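Local coordinates for arginase (Trypanosoma brucei brucei, PDB 4RHJ), which has an arginase-deacetylase fold but evolved without a binuclear manganese cluster, is of unknown function, and is only tentatively assigned arginase or agmatinase activity, at residues A[143-155]-A[179-191]. Sequence-based numbering, arbitrary orientation.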
loop_
_atom_site.group_PDB
_atom_site.type_symbol
_atom_site.label_atom_id
_atom_site.label_comp_id
_atom_site.label_asym_id
_atom_site.label_seq_id
_atom_site.Cartn_x
_atom_site.Cartn_y
_atom_site.Cartn_z
ATOM N N ASP A 143 -5.311 -9.424 -21.541
ATOM C CA ASP A 143 -4.114 -10.033 -20.972
ATOM C C ASP A 143 -2.811 -9.437 -21.519
ATOM O O ASP A 143 -1.727 -9.842 -21.124
ATOM C CB ASP A 143 -4.145 -11.554 -21.195
ATOM C CG ASP A 143 -4.464 -11.938 -22.642
ATOM O OD1 ASP A 143 -4.482 -11.055 -23.529
ATOM O OD2 ASP A 143 -4.694 -13.142 -22.900
ATOM N N GLY A 144 -2.898 -8.453 -22.403
ATOM C CA GLY A 144 -1.683 -7.886 -22.951
ATOM C C GLY A 144 -1.448 -8.238 -24.398
ATOM O O GLY A 144 -0.516 -7.732 -25.001
ATOM N N SER A 145 -2.308 -9.096 -24.946
ATOM C CA SER A 145 -2.273 -9.454 -26.368
ATOM C C SER A 145 -2.515 -8.269 -27.285
ATOM O O SER A 145 -2.024 -8.229 -28.417
ATOM C CB SER A 145 -3.314 -10.525 -26.659
ATOM O OG SER A 145 -4.534 -10.224 -26.010
ATOM N N ALA A 146 -3.284 -7.305 -26.788
ATOM C CA ALA A 146 -3.543 -6.064 -27.510
ATOM C C ALA A 146 -2.337 -5.136 -27.514
ATOM O O ALA A 146 -2.484 -3.929 -27.678
ATOM C CB ALA A 146 -4.734 -5.344 -26.915
ATOM N N THR A 147 -1.148 -5.686 -27.294
ATOM C CA THR A 147 0.068 -4.925 -27.531
ATOM C C THR A 147 0.547 -5.296 -28.915
ATOM O O THR A 147 0.771 -4.432 -29.753
ATOM C CB THR A 147 1.138 -5.194 -26.467
ATOM O OG1 THR A 147 0.781 -4.485 -25.271
ATOM C CG2 THR A 147 2.527 -4.723 -26.945
ATOM N N LEU A 148 0.626 -6.597 -29.157
ATOM C CA LEU A 148 1.003 -7.157 -30.447
ATOM C C LEU A 148 0.212 -6.570 -31.626
ATOM O O LEU A 148 0.798 -6.068 -32.573
ATOM C CB LEU A 148 0.833 -8.682 -30.387
ATOM C CG LEU A 148 1.008 -9.530 -31.642
ATOM C CD1 LEU A 148 2.334 -9.235 -32.330
ATOM C CD2 LEU A 148 0.901 -10.996 -31.265
ATOM N N SER A 149 -1.116 -6.619 -31.551
ATOM C CA SER A 149 -1.985 -6.207 -32.661
ATOM C C SER A 149 -1.888 -4.726 -32.998
ATOM O O SER A 149 -1.851 -4.351 -34.167
ATOM C CB SER A 149 -3.443 -6.537 -32.342
ATOM O OG SER A 149 -3.543 -7.669 -31.498
ATOM N N MET A 150 -1.863 -3.891 -31.960
ATOM C CA MET A 150 -1.915 -2.432 -32.099
ATOM C C MET A 150 -0.631 -1.838 -32.678
ATOM O O MET A 150 -0.669 -0.934 -33.528
ATOM C CB MET A 150 -2.208 -1.785 -30.739
ATOM C CG MET A 150 -3.585 -2.126 -30.144
ATOM S SD MET A 150 -3.797 -1.434 -28.487
ATOM C CE MET A 150 -3.855 0.319 -28.840
ATOM N N VAL A 151 0.501 -2.342 -32.216
ATOM C CA VAL A 151 1.779 -1.952 -32.788
ATOM C C VAL A 151 1.953 -2.540 -34.199
ATOM O O VAL A 151 2.663 -1.970 -35.024
ATOM C CB VAL A 151 2.954 -2.376 -31.876
ATOM C CG1 VAL A 151 2.918 -3.827 -31.664
ATOM C CG2 VAL A 151 4.301 -1.973 -32.476
ATOM N N GLU A 152 1.290 -3.656 -34.505
ATOM C CA GLU A 152 1.402 -4.220 -35.858
ATOM C C GLU A 152 0.530 -3.504 -36.890
ATOM O O GLU A 152 0.876 -3.468 -38.071
ATOM C CB GLU A 152 1.087 -5.710 -35.846
ATOM C CG GLU A 152 2.291 -6.536 -35.443
ATOM C CD GLU A 152 2.155 -7.974 -35.811
ATOM O OE1 GLU A 152 1.037 -8.506 -35.673
ATOM O OE2 GLU A 152 3.164 -8.569 -36.234
ATOM N N ALA A 153 -0.582 -2.929 -36.438
ATOM C CA ALA A 153 -1.397 -2.029 -37.251
ATOM C C ALA A 153 -0.657 -0.737 -37.578
ATOM O O ALA A 153 -0.923 -0.092 -38.593
ATOM C CB ALA A 153 -2.655 -1.714 -36.551
ATOM N N TYR A 154 0.264 -0.362 -36.696
ATOM C CA TYR A 154 1.029 0.877 -36.837
ATOM C C TYR A 154 2.133 0.715 -37.860
ATOM O O TYR A 154 2.348 1.583 -38.710
ATOM C CB TYR A 154 1.631 1.301 -35.490
ATOM C CG TYR A 154 2.154 2.714 -35.485
ATOM C CD1 TYR A 154 3.384 3.024 -36.044
ATOM C CD2 TYR A 154 1.411 3.739 -34.930
ATOM C CE1 TYR A 154 3.854 4.309 -36.049
ATOM C CE2 TYR A 154 1.875 5.036 -34.931
ATOM C CZ TYR A 154 3.092 5.315 -35.491
ATOM O OH TYR A 154 3.551 6.606 -35.491
ATOM N N LYS A 155 2.838 -0.405 -37.756
ATOM C CA LYS A 155 3.945 -0.710 -38.644
ATOM C C LYS A 155 3.447 -1.072 -40.042
ATOM O O LYS A 155 4.168 -0.942 -41.023
ATOM C CB LYS A 155 4.780 -1.849 -38.064
ATOM C CG LYS A 155 6.210 -1.891 -38.571
ATOM C CD LYS A 155 6.978 -0.646 -38.166
ATOM C CE LYS A 155 8.451 -0.817 -38.450
ATOM N NZ LYS A 155 9.212 0.371 -38.024
ATOM N N SER A 179 4.177 -14.794 -26.294
ATOM C CA SER A 179 4.017 -13.533 -25.584
ATOM C C SER A 179 4.242 -12.374 -26.530
ATOM O O SER A 179 5.106 -12.432 -27.395
ATOM C CB SER A 179 4.973 -13.454 -24.398
ATOM O OG SER A 179 6.311 -13.484 -24.835
ATOM N N PRO A 180 3.462 -11.305 -26.363
ATOM C CA PRO A 180 3.326 -10.263 -27.383
ATOM C C PRO A 180 4.556 -9.381 -27.618
ATOM O O PRO A 180 4.626 -8.754 -28.662
ATOM C CB PRO A 180 2.165 -9.421 -26.849
ATOM C CG PRO A 180 2.206 -9.624 -25.414
ATOM C CD PRO A 180 2.615 -11.036 -25.194
ATOM N N LEU A 181 5.495 -9.317 -26.687
ATOM C CA LEU A 181 6.693 -8.505 -26.898
ATOM C C LEU A 181 7.787 -9.346 -27.571
ATOM O O LEU A 181 8.531 -8.867 -28.436
ATOM C CB LEU A 181 7.183 -7.935 -25.567
ATOM C CG LEU A 181 6.118 -7.932 -24.471
ATOM C CD1 LEU A 181 6.755 -7.963 -23.097
ATOM C CD2 LEU A 181 5.202 -6.726 -24.629
ATOM N N ARG A 182 7.868 -10.606 -27.155
ATOM C CA ARG A 182 8.725 -11.598 -27.782
ATOM C C ARG A 182 8.397 -11.754 -29.273
ATOM O O ARG A 182 9.282 -11.959 -30.106
ATOM C CB ARG A 182 8.575 -12.934 -27.056
ATOM C CG ARG A 182 9.331 -14.079 -27.671
ATOM C CD ARG A 182 10.803 -13.802 -27.686
ATOM N NE ARG A 182 11.542 -14.913 -28.270
ATOM C CZ ARG A 182 11.998 -15.949 -27.576
ATOM N NH1 ARG A 182 11.793 -16.015 -26.265
ATOM N NH2 ARG A 182 12.661 -16.915 -28.194
ATOM N N VAL A 183 7.116 -11.653 -29.605
ATOM C CA VAL A 183 6.690 -11.781 -30.986
ATOM C C VAL A 183 7.132 -10.567 -31.789
ATOM O O VAL A 183 7.529 -10.686 -32.945
ATOM C CB VAL A 183 5.163 -11.948 -31.102
ATOM C CG1 VAL A 183 4.735 -11.968 -32.560
ATOM C CG2 VAL A 183 4.727 -13.218 -30.404
ATOM N N LEU A 184 7.074 -9.393 -31.177
ATOM C CA LEU A 184 7.404 -8.178 -31.901
ATOM C C LEU A 184 8.900 -8.073 -32.135
ATOM O O LEU A 184 9.332 -7.771 -33.241
ATOM C CB LEU A 184 6.888 -6.953 -31.151
ATOM C CG LEU A 184 5.365 -6.927 -31.040
ATOM C CD1 LEU A 184 4.951 -5.940 -29.981
ATOM C CD2 LEU A 184 4.741 -6.612 -32.380
ATOM N N LEU A 185 9.679 -8.314 -31.085
ATOM C CA LEU A 185 11.135 -8.319 -31.179
ATOM C C LEU A 185 11.627 -9.174 -32.331
ATOM O O LEU A 185 12.407 -8.718 -33.165
ATOM C CB LEU A 185 11.747 -8.812 -29.868
ATOM C CG LEU A 185 11.696 -7.767 -28.762
ATOM C CD1 LEU A 185 12.123 -8.374 -27.455
ATOM C CD2 LEU A 185 12.583 -6.595 -29.127
ATOM N N ASP A 186 11.155 -10.415 -32.380
ATOM C CA ASP A 186 11.614 -11.354 -33.385
ATOM C C ASP A 186 11.161 -10.969 -34.779
ATOM O O ASP A 186 11.737 -11.420 -35.768
ATOM C CB ASP A 186 11.133 -12.757 -33.052
ATOM C CG ASP A 186 11.939 -13.392 -31.950
ATOM O OD1 ASP A 186 11.426 -13.494 -30.821
ATOM O OD2 ASP A 186 13.094 -13.776 -32.211
ATOM N N LYS A 187 10.127 -10.138 -34.857
ATOM C CA LYS A 187 9.632 -9.655 -36.140
ATOM C C LYS A 187 10.395 -8.404 -36.562
ATOM O O LYS A 187 10.150 -7.848 -37.633
ATOM C CB LYS A 187 8.128 -9.378 -36.075
ATOM C CG LYS A 187 7.277 -10.537 -36.611
ATOM C CD LYS A 187 5.786 -10.208 -36.648
ATOM C CE LYS A 187 5.043 -11.085 -37.669
ATOM N NZ LYS A 187 5.312 -10.690 -39.093
ATOM N N GLY A 188 11.332 -7.982 -35.718
ATOM C CA GLY A 188 12.136 -6.804 -35.978
ATOM C C GLY A 188 11.293 -5.582 -36.248
ATOM O O GLY A 188 11.651 -4.732 -37.059
ATOM N N LEU A 189 10.151 -5.509 -35.582
ATOM C CA LEU A 189 9.287 -4.340 -35.646
ATOM C C LEU A 189 9.748 -3.374 -34.569
ATOM O O LEU A 189 9.579 -2.167 -34.667
ATOM C CB LEU A 189 7.817 -4.732 -35.449
ATOM C CG LEU A 189 7.218 -5.742 -36.442
ATOM C CD1 LEU A 189 5.773 -6.035 -36.103
ATOM C CD2 LEU A 189 7.320 -5.249 -37.876
ATOM N N LEU A 190 10.376 -3.943 -33.550
ATOM C CA LEU A 190 10.815 -3.200 -32.385
ATOM C C LEU A 190 12.269 -2.787 -32.496
ATOM O O LEU A 190 13.160 -3.635 -32.534
ATOM C CB LEU A 190 10.604 -4.041 -31.130
ATOM C CG LEU A 190 9.439 -3.606 -30.255
ATOM C CD1 LEU A 190 8.296 -3.087 -31.112
ATOM C CD2 LEU A 190 8.984 -4.741 -29.353
ATOM N N LYS A 191 12.508 -1.482 -32.539
ATOM C CA LYS A 191 13.874 -0.974 -32.560
ATOM C C LYS A 191 14.413 -0.853 -31.126
ATOM O O LYS A 191 15.542 -0.410 -30.912
ATOM C CB LYS A 191 13.938 0.373 -33.284
ATOM C CG LYS A 191 15.146 0.551 -34.204
ATOM C CD LYS A 191 14.964 -0.164 -35.546
ATOM C CE LYS A 191 16.066 0.232 -36.535
ATOM N NZ LYS A 191 15.946 -0.399 -37.889
#
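Two neighbouring helices of the arginase-deacetylase fold, 148-155 and 180-186, pack side by side against the parallel beta-sheet. Strand 163-168 joins the two helices in sequence, and helix 180-186 makes the beta-alpha-beta crossover to the neighbouring strand 190-196. The axes of these short helical segments run 26° apart and come within 10.1 Å. No hydrogen bond crosses; the contact is mainly apolar. L184 fills its middle. Its two methyls straddle V151 CG1, with CD1 and CD2 each 3.4 Å from that carbon, tighter than usual for carbons. V151 points CG1 at them because this methyl sits between its backbone N and carbonyl carbon (chi1 58°). L148 crosses V183 at about a right angle, and its CD1 meets V183 CG1 and L184 CD2, both at 3.6 Å. At the N-terminal end the ring of P180 packs on L148 CB and on the turn 144-147, where P180 CG lies 3.3 Å from G144 O. G144 is near D244, a manganese ligand in another structure of this protein; no manganese is bound here. T147 lays CG2 against L181 and L184, while its OG1 is hydrogen-bonded to S242 OG. At the other end helix 180-186 closes in a Schellman motif at G188, and L189 turns back to helix 148-155. E152 crosses L189 at about a right angle, and its OE1 is hydrogen-bonded to Y120 OH. L189 splits its methyls: CD1 touches E152 CG and CD2 touches K155 CG, each at 3.6 Å.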